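Local coordinates for protein alpha-L-rhamnosidase (Aspergillus terreus, PDB 6GSZ) that probably hydrolyses terminal non-reducing alpha-L-rhamnose residues from alpha-L-rhamnosides, as a calcium-binding glycoside hydrolase, at residues A[178-183]-A[498-503]; A[303-308]-A[494-499]; A[586-591]-A[739-744]. All blocks are in the same frame, centred on the assembly; numbering follows the deposited sequence.

Contact 1 of 3, residues A[178-183]-A[498-503]. With NAG (2-acetamido-2-deoxy-beta-D-glucopyranose), chain B.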
loop_
_atom_site.group_PDB
_atom_site.type_symbol
_atom_site.label_atom_id
_atom_site.label_comp_id
_atom_site.label_asym_id
_atom_site.label_seq_id
_atom_site.Cartn_x
_atom_site.Cartn_y
_atom_site.Cartn_z
ATOM N N TYR A 178 13.537 -11.303 0.086
ATOM C CA TYR A 178 14.334 -11.661 -1.100
ATOM C C TYR A 178 14.854 -13.097 -1.055
ATOM O O TYR A 178 15.072 -13.676 -2.132
ATOM C CB TYR A 178 15.557 -10.760 -1.233
ATOM C CG TYR A 178 15.264 -9.297 -1.369
ATOM C CD1 TYR A 178 14.628 -8.776 -2.486
ATOM C CD2 TYR A 178 15.665 -8.398 -0.394
ATOM C CE1 TYR A 178 14.462 -7.410 -2.654
ATOM C CE2 TYR A 178 15.497 -7.035 -0.529
ATOM C CZ TYR A 178 14.877 -6.522 -1.657
ATOM O OH TYR A 178 14.744 -5.157 -1.783
ATOM N N GLN A 179 15.080 -13.659 0.137
ATOM C CA GLN A 179 15.599 -15.045 0.175
ATOM C C GLN A 179 14.566 -16.067 -0.316
ATOM O O GLN A 179 14.934 -17.228 -0.564
ATOM C CB GLN A 179 16.137 -15.439 1.551
ATOM C CG GLN A 179 15.125 -15.705 2.658
ATOM C CD GLN A 179 14.645 -14.498 3.412
ATOM O OE1 GLN A 179 14.318 -13.421 2.840
ATOM N NE2 GLN A 179 14.600 -14.685 4.731
ATOM N N TYR A 180 13.283 -15.672 -0.346
ATOM C CA TYR A 180 12.182 -16.504 -0.832
ATOM C C TYR A 180 11.685 -16.051 -2.207
ATOM O O TYR A 180 11.397 -16.891 -3.060
ATOM C CB TYR A 180 11.026 -16.481 0.161
ATOM C CG TYR A 180 11.393 -16.963 1.529
ATOM C CD1 TYR A 180 11.769 -18.280 1.717
ATOM C CD2 TYR A 180 11.368 -16.120 2.630
ATOM C CE1 TYR A 180 12.103 -18.749 2.967
ATOM C CE2 TYR A 180 11.758 -16.576 3.880
ATOM C CZ TYR A 180 12.080 -17.901 4.052
ATOM O OH TYR A 180 12.473 -18.405 5.253
ATOM N N ARG A 181 11.579 -14.746 -2.403
ATOM C CA ARG A 181 10.914 -14.184 -3.592
ATOM C C ARG A 181 11.625 -12.878 -3.912
ATOM O O ARG A 181 11.795 -12.050 -3.017
ATOM C CB ARG A 181 9.425 -13.968 -3.316
ATOM C CG ARG A 181 8.613 -13.504 -4.521
ATOM C CD ARG A 181 7.151 -13.336 -4.183
ATOM N NE ARG A 181 6.955 -12.195 -3.294
ATOM C CZ ARG A 181 6.775 -10.907 -3.656
ATOM N NH1 ARG A 181 6.476 -10.583 -4.930
ATOM N NH2 ARG A 181 6.888 -9.966 -2.701
ATOM N N HIS A 182 12.025 -12.750 -5.174
ATOM C CA HIS A 182 12.795 -11.569 -5.572
ATOM C C HIS A 182 12.230 -11.082 -6.902
ATOM O O HIS A 182 12.273 -11.804 -7.903
ATOM C CB HIS A 182 14.270 -11.925 -5.655
ATOM C CG HIS A 182 15.244 -10.806 -5.811
ATOM N ND1 HIS A 182 16.460 -10.815 -5.153
ATOM C CD2 HIS A 182 15.177 -9.666 -6.528
ATOM C CE1 HIS A 182 17.094 -9.699 -5.467
ATOM N NE2 HIS A 182 16.371 -8.998 -6.341
ATOM N N GLU A 183 11.612 -9.889 -6.877
ATOM C CA GLU A 183 10.912 -9.432 -8.090
ATOM C C GLU A 183 11.913 -8.955 -9.130
ATOM O O GLU A 183 13.008 -8.427 -8.781
ATOM C CB GLU A 183 9.900 -8.307 -7.840
ATOM C CG GLU A 183 8.626 -8.822 -7.184
ATOM C CD GLU A 183 7.625 -7.760 -6.807
ATOM O OE1 GLU A 183 7.701 -6.628 -7.332
ATOM O OE2 GLU A 183 6.688 -8.084 -6.018
ATOM N N ALA A 498 4.469 -12.864 3.573
ATOM C CA ALA A 498 4.050 -13.141 4.940
ATOM C C ALA A 498 4.033 -14.673 5.147
ATOM O O ALA A 498 4.468 -15.188 6.180
ATOM C CB ALA A 498 2.696 -12.525 5.217
ATOM N N ARG A 499 3.459 -15.408 4.170
ATOM C CA ARG A 499 3.347 -16.846 4.232
ATOM C C ARG A 499 4.753 -17.484 4.285
ATOM O O ARG A 499 4.993 -18.376 5.097
ATOM C CB ARG A 499 2.511 -17.358 3.052
ATOM C CG ARG A 499 2.403 -18.866 2.959
ATOM C CD ARG A 499 1.864 -19.476 4.242
ATOM N NE ARG A 499 1.462 -20.848 4.026
ATOM C CZ ARG A 499 1.226 -21.746 5.000
ATOM N NH1 ARG A 499 1.372 -21.372 6.272
ATOM N NH2 ARG A 499 0.824 -22.967 4.656
ATOM N N SER A 500 5.651 -17.083 3.374
ATOM C CA SER A 500 7.001 -17.637 3.365
ATOM C C SER A 500 7.710 -17.424 4.716
ATOM O O SER A 500 8.352 -18.387 5.247
ATOM C CB SER A 500 7.826 -16.998 2.255
ATOM O OG SER A 500 7.331 -17.327 0.960
ATOM N N GLU A 501 7.563 -16.218 5.272
ATOM C CA GLU A 501 8.193 -15.886 6.515
ATOM C C GLU A 501 7.635 -16.760 7.642
ATOM O O GLU A 501 8.365 -17.279 8.505
ATOM C CB GLU A 501 8.062 -14.396 6.814
ATOM C CG GLU A 501 8.796 -13.486 5.834
ATOM C CD GLU A 501 10.278 -13.261 5.989
ATOM O OE1 GLU A 501 10.917 -14.084 6.653
ATOM O OE2 GLU A 501 10.698 -12.212 5.450
ATOM N N GLN A 502 6.287 -16.894 7.685
ATOM C CA GLN A 502 5.606 -17.720 8.670
ATOM C C GLN A 502 6.103 -19.166 8.629
ATOM O O GLN A 502 6.243 -19.810 9.707
ATOM C CB GLN A 502 4.110 -17.627 8.379
ATOM C CG GLN A 502 3.275 -18.527 9.290
ATOM C CD GLN A 502 1.880 -18.729 8.754
ATOM O OE1 GLN A 502 1.671 -18.754 7.533
ATOM N NE2 GLN A 502 0.936 -18.873 9.678
ATOM N N LEU A 503 6.305 -19.710 7.426
ATOM C CA LEU A 503 6.694 -21.120 7.327
ATOM C C LEU A 503 8.097 -21.355 7.915
ATOM O O LEU A 503 8.408 -22.513 8.224
ATOM C CB LEU A 503 6.609 -21.593 5.881
ATOM C CG LEU A 503 5.170 -21.827 5.412
ATOM C CD1 LEU A 503 5.120 -21.923 3.886
ATOM C CD2 LEU A 503 4.553 -23.060 6.091
HETATM C C1 NAG B . 14.971 -19.609 8.842
HETATM C C2 NAG B . 15.970 -18.850 7.954
HETATM C C3 NAG B . 17.378 -19.019 8.471
HETATM C C4 NAG B . 17.495 -18.610 9.919
HETATM C C5 NAG B . 16.453 -19.389 10.724
HETATM C C6 NAG B . 16.425 -18.897 12.164
HETATM C C7 NAG B . 15.695 -18.430 5.544
HETATM C C8 NAG B . 15.627 -19.087 4.188
HETATM N N2 NAG B . 15.905 -19.278 6.585
HETATM O O3 NAG B . 18.250 -18.223 7.679
HETATM O O4 NAG B . 18.813 -18.958 10.330
HETATM O O5 NAG B . 15.157 -19.112 10.164
HETATM O O6 NAG B . 16.306 -17.437 12.203
HETATM O O7 NAG B . 15.545 -17.209 5.706
HETATM O O HOH W 1 13.454 -13.256 7.106
HETATM O O HOH W 2 13.117 -11.306 4.339
HETATM O O HOH W 3 12.807 -16.794 7.382
#
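With chi1 at -59°, Y180 swings its ring away from its own carbonyl carbon and lays one face on S500, while E501, bent at chi2 (-81°), folds its carboxylate back toward the same ring. The S500 methylene makes the CH-pi contact: CB lies 4.0 Å from the centroid of the Y180 ring and 3.6 Å from its CG. On the opposite face rests CG of Q179. E501 OE1 arrives at the ring edge, near its plane, 3.8 Å from Y180 CE2, the carboxylate standing almost perpendicular to the ring. No direct hydrogen bond joins the segments; water does that work. One water lies between Q179 NE2 and E501 OE1, another between Q179 OE1 and E501 OE2, whose protein partners also include S177 OG and the backbone N of N515. Q179 NE2 also gives a nearly straight bond to O7 of the N-acetylglucosamine, 2.9 Å long (173°), and a third water links Y180 OH to that same O7. Glycan, loop and helix thus meet at a wet, partly buried seam. Here the turn leading into strand 182-188 of the N-terminal domain region lies against helix 488-503 from the six-hairpin glycosidase domain.

Contact 2 of 3, residues A[303-308]-A[494-499]; sequences SPDGPP and WLKDAR. With EDO (1,2-ethanediol), chain C.
An interdomain salt bridge joins D305, in the loop between strands 301-302 and 309-315 of the N-terminal domain region, to K496 on helix 488-503 of the six-hairpin glycosidase domain. The backbones stay well apart, the nearest CA atoms, those of D305 and W494, being 9.3 Å from each other, and two side chains arriving from opposite directions span the gap. K496 does most of the reaching: beyond CG its chain is fully extended, every torsion from chi2 to chi4 within a few degrees of 180°, and this carries the ammonium group out from the helix to the loop. NZ settles in front of the carboxylate and shares itself between both oxygens, 3.1 Å from D305 OD1 and 3.1 Å from D305 OD2. Each of these is a weak hydrogen bond. The aliphatic part of the lysine follows toward one side of the group, CE lying 3.7 Å from D305 OD2 but 4.2 Å from D305 OD1. Two residues further along the loop, a 1,2-ethanediol, probably from the crystallisation liquor, makes a weak and doubtful bond to P307 O, its O2 sitting implausibly close to P307 CD. D305 is buried and K496 partly exposed, with NZ also meeting a pentaethylene glycol through a weak hydrogen bond. An evenly forked pair of this kind relies more on charge attraction than on one well-directed bond, and the neighbouring lysine would probably help to keep the buried aspartate ionised.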
loop_
_atom_site.group_PDB
_atom_site.type_symbol
_atom_site.label_atom_id
_atom_site.label_comp_id
_atom_site.label_asym_id
_atom_site.label_seq_id
_atom_site.Cartn_x
_atom_site.Cartn_y
_atom_site.Cartn_z
ATOM N N SER A 303 7.646 -12.271 -11.156
ATOM C CA SER A 303 7.001 -11.083 -11.675
ATOM C C SER A 303 6.265 -10.378 -10.535
ATOM O O SER A 303 5.707 -11.040 -9.656
ATOM C CB SER A 303 5.992 -11.465 -12.740
ATOM O OG SER A 303 6.647 -12.075 -13.840
ATOM N N PRO A 304 6.176 -9.048 -10.547
ATOM C CA PRO A 304 5.290 -8.328 -9.632
ATOM C C PRO A 304 3.831 -8.751 -9.793
ATOM O O PRO A 304 3.393 -8.995 -10.930
ATOM C CB PRO A 304 5.461 -6.875 -10.015
ATOM C CG PRO A 304 6.808 -6.801 -10.672
ATOM C CD PRO A 304 6.940 -8.119 -11.398
ATOM N N ASP A 305 3.099 -8.734 -8.678
ATOM C CA ASP A 305 1.649 -8.888 -8.695
ATOM C C ASP A 305 0.962 -7.546 -8.803
ATOM O O ASP A 305 -0.236 -7.519 -9.181
ATOM C CB ASP A 305 1.195 -9.631 -7.457
ATOM C CG ASP A 305 1.778 -11.026 -7.361
ATOM O OD1 ASP A 305 1.495 -11.839 -8.259
ATOM O OD2 ASP A 305 2.589 -11.282 -6.431
ATOM N N GLY A 306 1.611 -6.472 -8.382
ATOM C CA GLY A 306 1.045 -5.175 -8.342
ATOM C C GLY A 306 1.907 -4.137 -9.036
ATOM O O GLY A 306 2.821 -4.479 -9.744
ATOM N N PRO A 307 1.586 -2.857 -8.841
ATOM C CA PRO A 307 2.224 -1.804 -9.601
ATOM C C PRO A 307 3.535 -1.416 -8.949
ATOM O O PRO A 307 3.780 -1.710 -7.784
ATOM C CB PRO A 307 1.223 -0.651 -9.488
ATOM C CG PRO A 307 0.596 -0.859 -8.136
ATOM C CD PRO A 307 0.526 -2.364 -7.929
ATOM N N PRO A 308 4.409 -0.752 -9.724
ATOM C CA PRO A 308 5.700 -0.311 -9.216
ATOM C C PRO A 308 5.589 0.976 -8.413
ATOM O O PRO A 308 4.579 1.664 -8.419
ATOM C CB PRO A 308 6.496 -0.054 -10.511
ATOM C CG PRO A 308 5.463 0.414 -11.475
ATOM C CD PRO A 308 4.226 -0.386 -11.130
ATOM N N TRP A 494 2.620 -8.920 -0.904
ATOM C CA TRP A 494 3.008 -8.837 0.500
ATOM C C TRP A 494 2.641 -10.115 1.254
ATOM O O TRP A 494 3.391 -10.644 2.085
ATOM C CB TRP A 494 2.454 -7.573 1.137
ATOM C CG TRP A 494 2.908 -7.350 2.533
ATOM C CD1 TRP A 494 4.149 -6.940 2.929
ATOM C CD2 TRP A 494 2.166 -7.536 3.739
ATOM N NE1 TRP A 494 4.198 -6.845 4.300
ATOM C CE2 TRP A 494 3.005 -7.237 4.835
ATOM C CE3 TRP A 494 0.858 -7.970 4.011
ATOM C CZ2 TRP A 494 2.598 -7.325 6.168
ATOM C CZ3 TRP A 494 0.460 -8.076 5.322
ATOM C CH2 TRP A 494 1.314 -7.775 6.387
ATOM N N LEU A 495 1.405 -10.602 1.004
ATOM C CA LEU A 495 0.921 -11.768 1.696
ATOM C C LEU A 495 1.632 -13.067 1.287
ATOM O O LEU A 495 1.720 -13.988 2.120
ATOM C CB LEU A 495 -0.599 -11.889 1.556
ATOM C CG LEU A 495 -1.393 -10.869 2.395
ATOM C CD1 LEU A 495 -2.820 -10.772 1.901
ATOM C CD2 LEU A 495 -1.351 -11.248 3.868
ATOM N N LYS A 496 2.173 -13.120 0.049
ATOM C CA LYS A 496 3.047 -14.243 -0.300
ATOM C C LYS A 496 4.288 -14.288 0.616
ATOM O O LYS A 496 4.691 -15.339 1.107
ATOM C CB LYS A 496 3.495 -14.126 -1.770
ATOM C CG LYS A 496 2.371 -14.417 -2.746
ATOM C CD LYS A 496 2.817 -14.230 -4.187
ATOM C CE LYS A 496 1.726 -14.630 -5.143
ATOM N NZ LYS A 496 2.117 -14.332 -6.542
ATOM N N ASP A 497 4.854 -13.108 0.836
ATOM C CA ASP A 497 6.047 -13.000 1.706
ATOM C C ASP A 497 5.667 -13.323 3.143
ATOM O O ASP A 497 6.406 -14.024 3.861
ATOM C CB ASP A 497 6.725 -11.643 1.558
ATOM C CG ASP A 497 7.421 -11.478 0.211
ATOM O OD1 ASP A 497 7.533 -12.492 -0.544
ATOM O OD2 ASP A 497 7.857 -10.315 -0.057
ATOM N N ALA A 498 4.469 -12.864 3.573
ATOM C CA ALA A 498 4.050 -13.141 4.940
ATOM C C ALA A 498 4.033 -14.673 5.147
ATOM O O ALA A 498 4.468 -15.188 6.180
ATOM C CB ALA A 498 2.696 -12.525 5.217
ATOM N N ARG A 499 3.459 -15.408 4.170
ATOM C CA ARG A 499 3.347 -16.846 4.232
ATOM C C ARG A 499 4.753 -17.484 4.285
ATOM O O ARG A 499 4.993 -18.376 5.097
ATOM C CB ARG A 499 2.511 -17.358 3.052
ATOM C CG ARG A 499 2.403 -18.866 2.959
ATOM C CD ARG A 499 1.864 -19.476 4.242
ATOM N NE ARG A 499 1.462 -20.848 4.026
ATOM C CZ ARG A 499 1.226 -21.746 5.000
ATOM N NH1 ARG A 499 1.372 -21.372 6.272
ATOM N NH2 ARG A 499 0.824 -22.967 4.656
HETATM C C1 EDO C . 3.883 -4.707 -4.766
HETATM O O1 EDO C . 4.992 -3.912 -4.208
HETATM C C2 EDO C . 3.347 -4.183 -6.103
HETATM O O2 EDO C . 2.202 -3.242 -5.966
#

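Contact 3 of 3, residues A[586-591]-A[739-744]; sequences APADDP and WERWDS. With MAN (alpha-D-mannopyranose), chain F.
R741 reaches out to the 586-591 loop from a segment that begins at W739, whose indole meets F759 edge-to-face. E740 follows, its OE1 in a salt bridge with R464; the residue also touches the bound glucose. The next residue carries the contact: extended from CG to NE, R741 sets its guanidinium beside A588. NH2 donates to A588 O at 2.9 Å, bent at 137°; the donor lies in the carbonyl plane on a lone pair, whereas the oxygen sits 29° out of the guanidinium plane. P591 CG packs obliquely 4.0 Å from R741 NH2. The one N-H of NE is shared between M756 O and T757 OG1, so the guanidinium is also held at its NE end. R741 NH1 takes up a water, 2.9 Å away, that also donates to P587 O. This carbonyl closes the type I beta turn P587-D590, accepting D590 N at 3.0 Å, so the arginine grips a turn of the glycosidase domain just beside its sugar-binding pocket. W742 turns its indole to W727, edge-to-face. D743 then approaches a mannose of the protein's own glycan, OD2 being 3.5 Å from its C6, and O4 of the same sugar donates a hydrogen bond to A586 O. At the segment's end, S744 OG accepts R741 N at 3.2 Å.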
loop_
_atom_site.group_PDB
_atom_site.type_symbol
_atom_site.label_atom_id
_atom_site.label_comp_id
_atom_site.label_asym_id
_atom_site.label_seq_id
_atom_site.Cartn_x
_atom_site.Cartn_y
_atom_site.Cartn_z
ATOM N N ALA A 586 -1.745 5.512 27.927
ATOM C CA ALA A 586 -0.456 4.852 28.165
ATOM C C ALA A 586 0.634 5.918 28.328
ATOM O O ALA A 586 0.606 6.958 27.653
ATOM C CB ALA A 586 -0.121 3.906 27.046
ATOM N N PRO A 587 1.632 5.687 29.208
ATOM C CA PRO A 587 2.759 6.611 29.333
ATOM C C PRO A 587 3.509 6.722 27.999
ATOM O O PRO A 587 3.593 5.719 27.278
ATOM C CB PRO A 587 3.661 5.970 30.400
ATOM C CG PRO A 587 2.790 4.993 31.126
ATOM C CD PRO A 587 1.795 4.511 30.084
ATOM N N ALA A 588 4.053 7.912 27.685
ATOM C CA ALA A 588 4.783 8.103 26.384
ATOM C C ALA A 588 5.922 7.081 26.196
ATOM O O ALA A 588 6.127 6.597 25.055
ATOM C CB ALA A 588 5.290 9.514 26.274
ATOM N N ASP A 589 6.611 6.689 27.285
ATOM C CA ASP A 589 7.735 5.768 27.192
ATOM C C ASP A 589 7.325 4.293 27.123
ATOM O O ASP A 589 8.175 3.447 26.797
ATOM C CB ASP A 589 8.660 5.866 28.402
ATOM C CG ASP A 589 9.358 7.178 28.496
ATOM O OD1 ASP A 589 9.486 7.852 27.414
ATOM O OD2 ASP A 589 9.751 7.515 29.650
ATOM N N ASP A 590 6.040 3.972 27.363
ATOM C CA ASP A 590 5.596 2.563 27.463
ATOM C C ASP A 590 4.249 2.451 26.768
ATOM O O ASP A 590 3.196 2.310 27.413
ATOM C CB ASP A 590 5.513 2.155 28.939
ATOM C CG ASP A 590 5.430 0.656 29.233
ATOM O OD1 ASP A 590 5.514 -0.179 28.271
ATOM O OD2 ASP A 590 5.245 0.332 30.435
ATOM N N PRO A 591 4.231 2.536 25.422
ATOM C CA PRO A 591 2.979 2.541 24.677
ATOM C C PRO A 591 2.110 1.296 24.851
ATOM O O PRO A 591 0.918 1.392 24.531
ATOM C CB PRO A 591 3.396 2.717 23.215
ATOM C CG PRO A 591 4.779 3.326 23.307
ATOM C CD PRO A 591 5.402 2.730 24.546
ATOM N N TRP A 739 -1.316 10.910 12.521
ATOM C CA TRP A 739 -0.100 10.768 13.351
ATOM C C TRP A 739 -0.124 9.423 14.077
ATOM O O TRP A 739 -1.173 8.846 14.345
ATOM C CB TRP A 739 0.011 11.906 14.370
ATOM C CG TRP A 739 -0.083 13.279 13.788
ATOM C CD1 TRP A 739 0.127 13.691 12.504
ATOM C CD2 TRP A 739 -0.324 14.468 14.554
ATOM N NE1 TRP A 739 0.010 15.058 12.417
ATOM C CE2 TRP A 739 -0.284 15.559 13.660
ATOM C CE3 TRP A 739 -0.632 14.689 15.898
ATOM C CZ2 TRP A 739 -0.476 16.879 14.083
ATOM C CZ3 TRP A 739 -0.836 15.986 16.322
ATOM C CH2 TRP A 739 -0.753 17.064 15.427
ATOM N N GLU A 740 1.045 8.919 14.427
ATOM C CA GLU A 740 1.201 7.671 15.167
ATOM C C GLU A 740 0.457 7.711 16.499
ATOM O O GLU A 740 -0.250 6.757 16.839
ATOM C CB GLU A 740 2.689 7.443 15.376
ATOM C CG GLU A 740 3.082 6.209 16.161
ATOM C CD GLU A 740 4.581 5.982 16.272
ATOM O OE1 GLU A 740 5.330 6.989 16.326
ATOM O OE2 GLU A 740 4.964 4.776 16.328
ATOM N N ARG A 741 0.735 8.751 17.285
ATOM C CA ARG A 741 0.115 8.963 18.554
ATOM C C ARG A 741 -1.027 9.976 18.399
ATOM O O ARG A 741 -0.943 10.917 17.614
ATOM C CB ARG A 741 1.099 9.616 19.514
ATOM C CG ARG A 741 2.358 8.804 19.755
ATOM C CD ARG A 741 3.374 9.593 20.549
ATOM N NE ARG A 741 4.498 8.775 21.016
ATOM C CZ ARG A 741 4.465 7.950 22.070
ATOM N NH1 ARG A 741 3.394 7.895 22.881
ATOM N NH2 ARG A 741 5.517 7.180 22.313
ATOM N N TRP A 742 -2.069 9.817 19.213
ATOM C CA TRP A 742 -3.117 10.852 19.243
ATOM C C TRP A 742 -2.452 12.224 19.461
ATOM O O TRP A 742 -2.801 13.248 18.810
ATOM C CB TRP A 742 -4.181 10.535 20.310
ATOM C CG TRP A 742 -4.918 9.260 20.021
ATOM C CD1 TRP A 742 -4.841 8.079 20.675
ATOM C CD2 TRP A 742 -5.880 9.084 18.983
ATOM N NE1 TRP A 742 -5.671 7.148 20.096
ATOM C CE2 TRP A 742 -6.290 7.738 19.031
ATOM C CE3 TRP A 742 -6.371 9.916 17.965
ATOM C CZ2 TRP A 742 -7.264 7.238 18.181
ATOM C CZ3 TRP A 742 -7.329 9.411 17.119
ATOM C CH2 TRP A 742 -7.734 8.078 17.209
ATOM N N ASP A 743 -1.432 12.225 20.321
ATOM C CA ASP A 743 -0.738 13.457 20.740
ATOM C C ASP A 743 0.718 13.464 20.236
ATOM O O ASP A 743 1.615 13.820 20.997
ATOM C CB ASP A 743 -0.789 13.615 22.281
ATOM C CG ASP A 743 -0.250 12.421 23.066
ATOM O OD1 ASP A 743 0.075 11.367 22.437
ATOM O OD2 ASP A 743 -0.262 12.480 24.298
ATOM N N SER A 744 0.985 13.129 18.964
ATOM C CA SER A 744 2.373 13.188 18.487
ATOM C C SER A 744 2.902 14.605 18.694
ATOM O O SER A 744 4.091 14.783 18.963
ATOM C CB SER A 744 2.509 12.767 17.048
ATOM O OG SER A 744 2.527 11.345 16.905
HETATM C C1 MAN F . -1.719 11.439 31.262
HETATM C C2 MAN F . -1.642 9.909 31.309
HETATM C C3 MAN F . -0.493 9.447 30.405
HETATM C C4 MAN F . -0.696 9.965 28.964
HETATM C C5 MAN F . -0.886 11.478 29.010
HETATM C C6 MAN F . -1.243 12.031 27.654
HETATM O O2 MAN F . -2.898 9.387 30.903
HETATM O O3 MAN F . -0.306 8.012 30.506
HETATM O O4 MAN F . 0.484 9.699 28.096
HETATM O O5 MAN F . -1.899 11.934 29.925
HETATM O O6 MAN F . -1.461 13.408 27.867
HETATM O O HOH W 4 2.486 5.859 24.727
#

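Contacts 1 and 2 adjoin, their centres about 9 Å apart, and both set the N-terminal domain region against helix 488-503, sharing A498 and R499. A salt bridge from R181 of contact 1 to D497 of contact 2 ties them together, so successive turns of one helix meet first charge, then an aromatic face and water. Contact 3 stands apart, its centre more than 30 Å from either, and joins two loops within the glycosidase domain. All three are partly buried, none wholly core. Contact 2 lies nearest the chain centre and uses paired charges; contacts 1 and 3, farther out, mix waters and glycan sugars, with contact 3 pairing a charged guanidinium with one backbone carbonyl directly and a second through water.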